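Local coordinates for glycosyl hydrolase family 2, TIM barrel domain protein (Faecalibacterium prausnitzii A2-165, PDB 6ED2) that probably hydrolyses beta-D-glucuronides, releasing glucuronic acid from glucuronide conjugates, at residues 34-39 with 287-292; 107-112 with 205-210; 344-349 with 610-615. One frame throughout, in Å; residues are numbered along the deposited sequence.

Contact 1: residues 34-39 with 287-292; sequences TTTRRL and VVDEYL
T36 and D289 mark the closest backbone approach, CA to CA 5.3 Å, where the turn leading into strand 38-51 lies against strand 286-295 at a classic beta bulge, V288 and D289 together sitting opposite the single residue I281. Three consecutive threonines hold E290. The hydroxyl of T34 donates to E290 O, OG1 to O 2.8 Å, while also accepting from T36 N in an ST turn. At the far end, OE1 takes two bonds from one face of its carboxylate: T35 N at 2.9 Å lies moderately out of plane, and T35 OG1 at 2.8 Å comes from above the plane. The second oxygen, OE2, is engaged by R280. E290 N donates to T36 OG1 (2.8 Å), a bent bond with an N-H...O angle of 136°.

R37 supplies the ionic half. Its CG stands beside the backbone N (chi1 -61°) and the chain runs extended from there to NE, carrying the guanidinium side-on to D289. NE meets OD1 of D289 at 3.0 Å and NH2 meets OD2 at 2.8 Å, each on a syn lone pair. The two planes are 19° apart, nearly coplanar, and CD1 of Y291 lies over one guanidinium face. T239 and E241 make up a magnesium site, and the side chain of E290 lies near it, about 6 Å from the ion. This cluster of hydrogen bonds and a bidentate salt bridge joins the turn before strand 38-51 of the sugar-binding domain's sheet to an outermost strand of the following beta-sandwich domain, an interdomain seam of the family 2 glycosidase architecture.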
loop_
_atom_site.group_PDB
_atom_site.type_symbol
_atom_site.label_atom_id
_atom_site.label_comp_id
_atom_site.label_asym_id
_atom_site.label_seq_id
_atom_site.Cartn_x
_atom_site.Cartn_y
_atom_site.Cartn_z
ATOM N N THR A 34 -47.008 -10.970 12.744
ATOM C CA THR A 34 -47.980 -10.310 13.612
ATOM C C THR A 34 -48.949 -11.355 14.149
ATOM O O THR A 34 -48.887 -12.534 13.788
ATOM C CB THR A 34 -48.762 -9.207 12.861
ATOM O OG1 THR A 34 -49.703 -9.821 11.963
ATOM C CG2 THR A 34 -47.825 -8.293 12.053
ATOM N N THR A 35 -49.879 -10.902 14.987
ATOM C CA THR A 35 -50.990 -11.724 15.439
ATOM C C THR A 35 -51.573 -12.563 14.310
ATOM O O THR A 35 -51.910 -13.734 14.519
ATOM C CB THR A 35 -52.074 -10.832 16.032
ATOM O OG1 THR A 35 -51.581 -10.239 17.236
ATOM C CG2 THR A 35 -53.327 -11.638 16.336
ATOM N N THR A 36 -51.654 -11.982 13.100
ATOM C CA THR A 36 -52.351 -12.598 11.977
ATOM C C THR A 36 -51.468 -12.928 10.785
ATOM O O THR A 36 -51.956 -13.549 9.830
ATOM C CB THR A 36 -53.467 -11.674 11.474
ATOM O OG1 THR A 36 -52.876 -10.442 11.054
ATOM C CG2 THR A 36 -54.471 -11.376 12.582
ATOM N N ARG A 37 -50.212 -12.507 10.777
ATOM C CA ARG A 37 -49.343 -12.726 9.628
ATOM C C ARG A 37 -48.180 -13.623 10.018
ATOM O O ARG A 37 -47.555 -13.425 11.068
ATOM C CB ARG A 37 -48.826 -11.398 9.078
ATOM C CG ARG A 37 -49.951 -10.455 8.600
ATOM C CD ARG A 37 -49.377 -9.154 8.034
ATOM N NE ARG A 37 -50.427 -8.232 7.591
ATOM C CZ ARG A 37 -50.275 -7.364 6.594
ATOM N NH1 ARG A 37 -49.114 -7.305 5.939
ATOM N NH2 ARG A 37 -51.279 -6.560 6.247
ATOM N N ARG A 38 -47.895 -14.600 9.178
ATOM C CA ARG A 38 -46.720 -15.442 9.337
ATOM C C ARG A 38 -45.635 -14.968 8.386
ATOM O O ARG A 38 -45.917 -14.413 7.317
ATOM C CB ARG A 38 -47.060 -16.909 9.077
ATOM C CG ARG A 38 -48.225 -17.406 9.911
ATOM C CD ARG A 38 -48.046 -17.057 11.371
ATOM N NE ARG A 38 -49.234 -17.401 12.169
ATOM C CZ ARG A 38 -49.913 -16.554 12.949
ATOM N NH1 ARG A 38 -49.541 -15.278 13.059
ATOM N NH2 ARG A 38 -50.968 -16.987 13.636
ATOM N N LEU A 39 -44.386 -15.194 8.783
ATOM C CA LEU A 39 -43.232 -14.686 8.051
ATOM C C LEU A 39 -42.099 -15.703 8.124
ATOM O O LEU A 39 -41.655 -16.068 9.217
ATOM C CB LEU A 39 -42.792 -13.338 8.632
ATOM C CG LEU A 39 -41.633 -12.668 7.893
ATOM C CD1 LEU A 39 -42.007 -12.453 6.446
ATOM C CD2 LEU A 39 -41.247 -11.367 8.567
ATOM N N VAL A 287 -59.902 -10.391 15.535
ATOM C CA VAL A 287 -58.927 -9.621 14.771
ATOM C C VAL A 287 -58.687 -10.344 13.453
ATOM O O VAL A 287 -58.219 -11.484 13.445
ATOM C CB VAL A 287 -57.614 -9.454 15.549
ATOM C CG1 VAL A 287 -56.588 -8.660 14.713
ATOM C CG2 VAL A 287 -57.878 -8.777 16.873
ATOM N N VAL A 288 -59.002 -9.695 12.329
ATOM C CA VAL A 288 -58.779 -10.367 11.050
ATOM C C VAL A 288 -57.410 -10.042 10.458
ATOM O O VAL A 288 -56.874 -10.841 9.685
ATOM C CB VAL A 288 -59.924 -10.058 10.060
ATOM C CG1 VAL A 288 -61.043 -9.295 10.743
ATOM C CG2 VAL A 288 -59.446 -9.325 8.775
ATOM N N ASP A 289 -56.817 -8.909 10.805
ATOM C CA ASP A 289 -55.465 -8.629 10.338
ATOM C C ASP A 289 -54.835 -7.643 11.299
ATOM O O ASP A 289 -55.528 -6.842 11.935
ATOM C CB ASP A 289 -55.417 -8.056 8.915
ATOM C CG ASP A 289 -53.982 -7.898 8.403
ATOM O OD1 ASP A 289 -53.159 -8.813 8.653
ATOM O OD2 ASP A 289 -53.661 -6.859 7.766
ATOM N N GLU A 290 -53.519 -7.724 11.414
ATOM C CA GLU A 290 -52.797 -6.777 12.243
ATOM C C GLU A 290 -51.490 -6.442 11.551
ATOM O O GLU A 290 -50.783 -7.340 11.084
ATOM C CB GLU A 290 -52.542 -7.331 13.640
ATOM C CG GLU A 290 -51.470 -6.586 14.392
ATOM C CD GLU A 290 -51.194 -7.216 15.736
ATOM O OE1 GLU A 290 -50.414 -8.195 15.789
ATOM O OE2 GLU A 290 -51.795 -6.753 16.727
ATOM N N TYR A 291 -51.205 -5.153 11.435
ATOM C CA TYR A 291 -49.933 -4.692 10.919
ATOM C C TYR A 291 -49.259 -3.877 12.003
ATOM O O TYR A 291 -49.925 -3.233 12.811
ATOM C CB TYR A 291 -50.059 -3.863 9.623
ATOM C CG TYR A 291 -48.701 -3.677 8.988
ATOM C CD1 TYR A 291 -48.063 -4.738 8.328
ATOM C CD2 TYR A 291 -48.019 -2.469 9.110
ATOM C CE1 TYR A 291 -46.795 -4.579 7.782
ATOM C CE2 TYR A 291 -46.744 -2.305 8.577
ATOM C CZ TYR A 291 -46.139 -3.358 7.917
ATOM O OH TYR A 291 -44.881 -3.180 7.380
ATOM N N LEU A 292 -47.935 -3.973 12.047
ATOM C CA LEU A 292 -47.124 -3.390 13.103
ATOM C C LEU A 292 -45.963 -2.625 12.487
ATOM O O LEU A 292 -45.319 -3.097 11.552
ATOM C CB LEU A 292 -46.592 -4.475 14.051
ATOM C CG LEU A 292 -47.613 -5.367 14.761
ATOM C CD1 LEU A 292 -46.917 -6.611 15.324
ATOM C CD2 LEU A 292 -48.311 -4.600 15.877
#

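Contact 2: residues 107-112 with 205-210; sequences GWDIVL and LPKERV
D109 and L205 form an antiparallel hydrogen-bonded pair, a rung between strands 109-114 and 200-205 of the beta sheet in the sugar-binding domain, which in this family is a jelly-roll sandwich. Both bonds of the pair are present: D109 N to L205 O at 2.7 Å, and L205 N to D109 O at 2.8 Å. Beyond L205 the segment 205-210 leaves the sheet as a loop.

The compact part lies on the face that carries D109, L205 and V111. There CG2 of V111 touches CD1 of L205 at 3.9 Å, the two side chains crossing at about a right angle, and the same CD1 sits over one face of the R209 guanidinium, toward its rim. R209, extended from CG to NE, brings its edge to the aspartate: NH1 meets D109 OD2 at 3.0 Å on the anti lone pair. NH2 adds a weak bond to that oxygen, and a water also spans D109 OD2 and R209 NH2. The carboxylate is turned 71° from the guanidinium plane, so the salt bridge is edge-on rather than coplanar. T145 OG1 bonds D109 OD1 and, with R209 on OD2, limits the turning of the carboxylate. Beside the strand pair, W108 presents the CD1 edge of its indole to L205, 3.3 Å from L205 C, with NE1 bonded to T36 O.

The solvent side is looser. K207 is exposed and lays only its aliphatic chain near D109, its NZ staying 5.1 Å from D109 OD1, while another water links G107 O to K207 N. Back in the buried part, R209 NH1 is shared twice within its own plane, since besides the aspartate it donates to P206 O at 2.7 Å.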
loop_
_atom_site.group_PDB
_atom_site.type_symbol
_atom_site.label_atom_id
_atom_site.label_comp_id
_atom_site.label_asym_id
_atom_site.label_seq_id
_atom_site.Cartn_x
_atom_site.Cartn_y
_atom_site.Cartn_z
ATOM N N GLY A 107 -56.052 -21.695 3.761
ATOM C CA GLY A 107 -56.978 -20.627 4.064
ATOM C C GLY A 107 -56.354 -19.249 4.175
ATOM O O GLY A 107 -57.071 -18.248 4.076
ATOM N N TRP A 108 -55.050 -19.167 4.394
ATOM C CA TRP A 108 -54.329 -17.912 4.319
ATOM C C TRP A 108 -53.970 -17.610 2.869
ATOM O O TRP A 108 -53.884 -18.507 2.029
ATOM C CB TRP A 108 -53.034 -17.996 5.109
ATOM C CG TRP A 108 -52.994 -17.493 6.498
ATOM C CD1 TRP A 108 -52.705 -16.226 6.895
ATOM C CD2 TRP A 108 -53.122 -18.268 7.695
ATOM N NE1 TRP A 108 -52.686 -16.149 8.268
ATOM C CE2 TRP A 108 -52.938 -17.392 8.783
ATOM C CE3 TRP A 108 -53.408 -19.610 7.953
ATOM C CZ2 TRP A 108 -53.020 -17.812 10.107
ATOM C CZ3 TRP A 108 -53.493 -20.028 9.272
ATOM C CH2 TRP A 108 -53.297 -19.130 10.331
ATOM N N ASP A 109 -53.737 -16.334 2.577
ATOM C CA ASP A 109 -53.047 -15.981 1.344
ATOM C C ASP A 109 -51.563 -16.306 1.472
ATOM O O ASP A 109 -50.945 -16.038 2.507
ATOM C CB ASP A 109 -53.231 -14.498 1.026
ATOM C CG ASP A 109 -54.125 -14.266 -0.193
ATOM O OD1 ASP A 109 -54.507 -15.239 -0.901
ATOM O OD2 ASP A 109 -54.471 -13.096 -0.416
ATOM N N ILE A 110 -50.999 -16.888 0.418
ATOM C CA ILE A 110 -49.593 -17.275 0.378
ATOM C C ILE A 110 -48.897 -16.372 -0.622
ATOM O O ILE A 110 -49.197 -16.423 -1.825
ATOM C CB ILE A 110 -49.392 -18.751 -0.013
ATOM C CG1 ILE A 110 -50.421 -19.664 0.673
ATOM C CG2 ILE A 110 -47.969 -19.181 0.351
ATOM C CD1 ILE A 110 -50.363 -19.613 2.178
ATOM N N VAL A 111 -47.951 -15.567 -0.129
ATOM C CA VAL A 111 -47.333 -14.500 -0.906
ATOM C C VAL A 111 -45.822 -14.537 -0.713
ATOM O O VAL A 111 -45.342 -14.568 0.427
ATOM C CB VAL A 111 -47.883 -13.114 -0.492
ATOM C CG1 VAL A 111 -47.356 -12.032 -1.427
ATOM C CG2 VAL A 111 -49.428 -13.108 -0.436
ATOM N N LEU A 112 -45.080 -14.473 -1.823
ATOM C CA LEU A 112 -43.629 -14.280 -1.813
ATOM C C LEU A 112 -43.283 -12.802 -1.961
ATOM O O LEU A 112 -43.831 -12.124 -2.830
ATOM C CB LEU A 112 -42.986 -15.061 -2.955
ATOM C CG LEU A 112 -43.160 -16.570 -2.867
ATOM C CD1 LEU A 112 -42.807 -17.202 -4.195
ATOM C CD2 LEU A 112 -42.296 -17.122 -1.725
ATOM N N LEU A 205 -50.733 -14.454 4.839
ATOM C CA LEU A 205 -51.446 -13.214 5.138
ATOM C C LEU A 205 -52.950 -13.446 5.073
ATOM O O LEU A 205 -53.422 -14.215 4.226
ATOM C CB LEU A 205 -51.055 -12.112 4.144
ATOM C CG LEU A 205 -49.560 -11.862 3.947
ATOM C CD1 LEU A 205 -49.331 -10.942 2.778
ATOM C CD2 LEU A 205 -48.956 -11.288 5.215
ATOM N N PRO A 206 -53.725 -12.800 5.936
ATOM C CA PRO A 206 -55.188 -12.894 5.813
ATOM C C PRO A 206 -55.639 -12.363 4.455
ATOM O O PRO A 206 -55.041 -11.445 3.887
ATOM C CB PRO A 206 -55.710 -12.013 6.962
ATOM C CG PRO A 206 -54.536 -11.764 7.854
ATOM C CD PRO A 206 -53.318 -11.824 6.959
ATOM N N LYS A 207 -56.693 -12.974 3.919
ATOM C CA LYS A 207 -57.182 -12.552 2.616
ATOM C C LYS A 207 -57.716 -11.122 2.642
ATOM O O LYS A 207 -57.599 -10.404 1.648
ATOM C CB LYS A 207 -58.224 -13.555 2.125
ATOM C CG LYS A 207 -57.520 -14.708 1.405
ATOM C CD LYS A 207 -58.264 -16.008 1.450
ATOM C CE LYS A 207 -57.617 -16.982 0.500
ATOM N NZ LYS A 207 -58.466 -18.180 0.346
ATOM N N GLU A 208 -58.259 -10.678 3.768
ATOM C CA GLU A 208 -58.579 -9.279 3.973
ATOM C C GLU A 208 -57.508 -8.666 4.870
ATOM O O GLU A 208 -57.358 -9.071 6.026
ATOM C CB GLU A 208 -59.959 -9.114 4.607
ATOM C CG GLU A 208 -60.335 -7.649 4.750
ATOM C CD GLU A 208 -61.708 -7.420 5.364
ATOM O OE1 GLU A 208 -62.470 -8.399 5.513
ATOM O OE2 GLU A 208 -62.030 -6.246 5.677
ATOM N N ARG A 209 -56.784 -7.675 4.358
ATOM C CA ARG A 209 -55.624 -7.209 5.103
ATOM C C ARG A 209 -55.308 -5.758 4.774
ATOM O O ARG A 209 -55.727 -5.224 3.747
ATOM C CB ARG A 209 -54.402 -8.071 4.794
ATOM C CG ARG A 209 -54.072 -8.121 3.301
ATOM C CD ARG A 209 -52.770 -8.846 3.109
ATOM N NE ARG A 209 -52.431 -9.104 1.715
ATOM C CZ ARG A 209 -52.931 -10.093 0.987
ATOM N NH1 ARG A 209 -53.851 -10.910 1.500
ATOM N NH2 ARG A 209 -52.530 -10.250 -0.265
ATOM N N VAL A 210 -54.561 -5.132 5.688
ATOM C CA VAL A 210 -53.942 -3.845 5.429
ATOM C C VAL A 210 -52.979 -3.947 4.253
ATOM O O VAL A 210 -52.107 -4.822 4.222
ATOM C CB VAL A 210 -53.216 -3.368 6.685
ATOM C CG1 VAL A 210 -52.623 -1.978 6.449
ATOM C CG2 VAL A 210 -54.161 -3.405 7.865
HETATM O O HOH W 1 -57.591 -15.444 5.394
HETATM O O HOH W 2 -52.928 -11.656 -2.556
#

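Contact 3: residues 344-349 with 610-615; sequences MKWIGA and DAAYLF
F615 N donates to A611 O at 3.0 Å, and Y613 N to D610 O at the same length; these helix bonds of 610-621 are the shortest sound polar links here, for what meets across the two segments is apolar and aromatic. I347 fills the middle of the interface. With CG1 anti to the backbone N (chi1 -155°) and the chain extended beyond it, its CD1 methyl reaches the opposite helix, 3.4 Å from A612 O. The same methyl rests on F615 CB at 3.8 Å, and the phenylalanine ring runs on away from the contact.

W346 covers the neighbouring flank. Its benzo edge is directed at one face of Y613, CZ2 and CH2 both being nearest to CE1; the distance from W346 CZ2 to Y613 CE1 is 3.5 Å. Ring centroids stand 5.3 Å apart and the planes meet at 89°, an offset edge-to-face (T-shaped) pair. Along the same indole edge, CZ3 of W346 rests 4.0 Å from A612 CB. R616 ties the two helices further, bonding W346 O and making a cation-pi contact with the indole. The tyrosine hydroxyl is used elsewhere, by E555 of the third subunit. Replacing Y613 by a leucine would probably leave the indole edge without a flat partner and E555 of that subunit without its hydroxyl mate.

G348, with positive phi (91°), ends helix 334-347 in a Schellman motif. That helix links the parallel barrel strands 312-320 and 351-353. Helix 610-621 follows the last barrel strand, 574-580, so this packing joins the first and last helices where the (beta/alpha)8 TIM barrel closes.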
loop_
_atom_site.group_PDB
_atom_site.type_symbol
_atom_site.label_atom_id
_atom_site.label_comp_id
_atom_site.label_asym_id
_atom_site.label_seq_id
_atom_site.Cartn_x
_atom_site.Cartn_y
_atom_site.Cartn_z
ATOM N N MET A 344 -20.738 6.838 10.482
ATOM C CA MET A 344 -21.382 8.118 10.224
ATOM C C MET A 344 -21.661 8.865 11.518
ATOM O O MET A 344 -21.559 10.097 11.550
ATOM C CB MET A 344 -22.664 7.919 9.411
ATOM C CG MET A 344 -22.398 7.478 7.974
ATOM S SD MET A 344 -23.877 7.482 6.936
ATOM C CE MET A 344 -24.990 6.357 7.785
ATOM N N LYS A 345 -21.971 8.148 12.603
ATOM C CA LYS A 345 -22.097 8.821 13.896
ATOM C C LYS A 345 -20.749 9.352 14.369
ATOM O O LYS A 345 -20.643 10.485 14.852
ATOM C CB LYS A 345 -22.695 7.876 14.937
ATOM C CG LYS A 345 -24.150 7.531 14.674
ATOM C CD LYS A 345 -24.521 6.158 15.214
ATOM C CE LYS A 345 -24.561 6.144 16.735
ATOM N NZ LYS A 345 -24.946 4.782 17.252
ATOM N N TRP A 346 -19.702 8.546 14.237
ATOM C CA TRP A 346 -18.383 8.978 14.684
ATOM C C TRP A 346 -17.953 10.244 13.955
ATOM O O TRP A 346 -17.418 11.173 14.567
ATOM C CB TRP A 346 -17.388 7.839 14.449
ATOM C CG TRP A 346 -15.955 8.153 14.677
ATOM C CD1 TRP A 346 -15.285 8.114 15.869
ATOM C CD2 TRP A 346 -14.986 8.521 13.681
ATOM N NE1 TRP A 346 -13.963 8.436 15.673
ATOM C CE2 TRP A 346 -13.749 8.685 14.344
ATOM C CE3 TRP A 346 -15.048 8.735 12.298
ATOM C CZ2 TRP A 346 -12.578 9.058 13.673
ATOM C CZ3 TRP A 346 -13.879 9.094 11.624
ATOM C CH2 TRP A 346 -12.661 9.252 12.316
ATOM N N ILE A 347 -18.204 10.316 12.646
ATOM C CA ILE A 347 -17.720 11.461 11.880
ATOM C C ILE A 347 -18.596 12.706 12.009
ATOM O O ILE A 347 -18.165 13.794 11.609
ATOM C CB ILE A 347 -17.545 11.048 10.408
ATOM C CG1 ILE A 347 -16.516 11.951 9.727
ATOM C CG2 ILE A 347 -18.877 11.032 9.700
ATOM C CD1 ILE A 347 -16.094 11.462 8.372
ATOM N N GLY A 348 -19.792 12.603 12.588
ATOM C CA GLY A 348 -20.645 13.768 12.758
ATOM C C GLY A 348 -21.610 14.034 11.621
ATOM O O GLY A 348 -22.183 15.128 11.559
ATOM N N ALA A 349 -21.797 13.080 10.714
ATOM C CA ALA A 349 -22.798 13.219 9.671
ATOM C C ALA A 349 -24.199 13.227 10.280
ATOM O O ALA A 349 -24.455 12.604 11.313
ATOM C CB ALA A 349 -22.649 12.080 8.654
ATOM N N ASP A 610 -7.510 9.773 5.507
ATOM C CA ASP A 610 -7.138 11.000 6.206
ATOM C C ASP A 610 -8.274 12.034 6.148
ATOM O O ASP A 610 -8.517 12.750 7.130
ATOM C CB ASP A 610 -5.787 11.535 5.648
ATOM C CG ASP A 610 -4.544 10.598 5.991
ATOM O OD1 ASP A 610 -4.579 9.796 6.952
ATOM O OD2 ASP A 610 -3.478 10.662 5.324
ATOM N N ALA A 611 -9.033 12.084 5.042
ATOM C CA ALA A 611 -10.122 13.056 4.936
ATOM C C ALA A 611 -11.223 12.842 5.976
ATOM O O ALA A 611 -11.934 13.799 6.310
ATOM C CB ALA A 611 -10.731 13.020 3.533
ATOM N N ALA A 612 -11.387 11.616 6.495
ATOM C CA ALA A 612 -12.391 11.395 7.532
ATOM C C ALA A 612 -12.128 12.255 8.757
ATOM O O ALA A 612 -13.076 12.674 9.426
ATOM C CB ALA A 612 -12.452 9.918 7.931
ATOM N N TYR A 613 -10.857 12.538 9.060
ATOM C CA TYR A 613 -10.527 13.364 10.222
ATOM C C TYR A 613 -10.774 14.849 9.958
ATOM O O TYR A 613 -11.205 15.580 10.864
ATOM C CB TYR A 613 -9.076 13.082 10.645
ATOM C CG TYR A 613 -8.972 11.673 11.202
ATOM C CD1 TYR A 613 -9.370 11.389 12.518
ATOM C CD2 TYR A 613 -8.555 10.618 10.403
ATOM C CE1 TYR A 613 -9.324 10.092 13.021
ATOM C CE2 TYR A 613 -8.511 9.321 10.891
ATOM C CZ TYR A 613 -8.889 9.066 12.198
ATOM O OH TYR A 613 -8.837 7.776 12.675
ATOM N N LEU A 614 -10.554 15.310 8.724
ATOM C CA LEU A 614 -10.961 16.668 8.379
ATOM C C LEU A 614 -12.466 16.843 8.574
ATOM O O LEU A 614 -12.912 17.796 9.226
ATOM C CB LEU A 614 -10.540 16.991 6.947
ATOM C CG LEU A 614 -10.797 18.397 6.383
ATOM C CD1 LEU A 614 -9.850 18.669 5.213
ATOM C CD2 LEU A 614 -12.239 18.529 5.914
ATOM N N PHE A 615 -13.265 15.905 8.054
ATOM C CA PHE A 615 -14.712 16.062 8.143
ATOM C C PHE A 615 -15.196 15.927 9.576
ATOM O O PHE A 615 -16.119 16.638 9.987
ATOM C CB PHE A 615 -15.423 15.049 7.249
ATOM C CG PHE A 615 -15.577 15.503 5.826
ATOM C CD1 PHE A 615 -16.407 16.576 5.509
ATOM C CD2 PHE A 615 -14.877 14.870 4.801
ATOM C CE1 PHE A 615 -16.550 17.003 4.182
ATOM C CE2 PHE A 615 -15.016 15.290 3.465
ATOM C CZ PHE A 615 -15.848 16.357 3.166
#

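Contacts 1 and 2 are neighbours, their centres 10 Å apart, and they touch: V210 at the end of segment 205-210 places its backbone O near R37 NH2 and its N near D289 OD2, probably hydrogen bonds. Along the chain, both segments of contact 2 fall between those of contact 1, and strands 38-51 and 109-114 both flank strand 200-205 in one sheet. Contact 1 makes the interdomain join; contact 2 ties the loop leading to strand 210-219 to strand 109-114. Contact 3 opens later, its centre about 42 Å from that of contact 1 and 46 Å from that of contact 2. It packs the first and last barrel helices outside the pairing of strands 312-320 and 574-580, far from the interdomain seam.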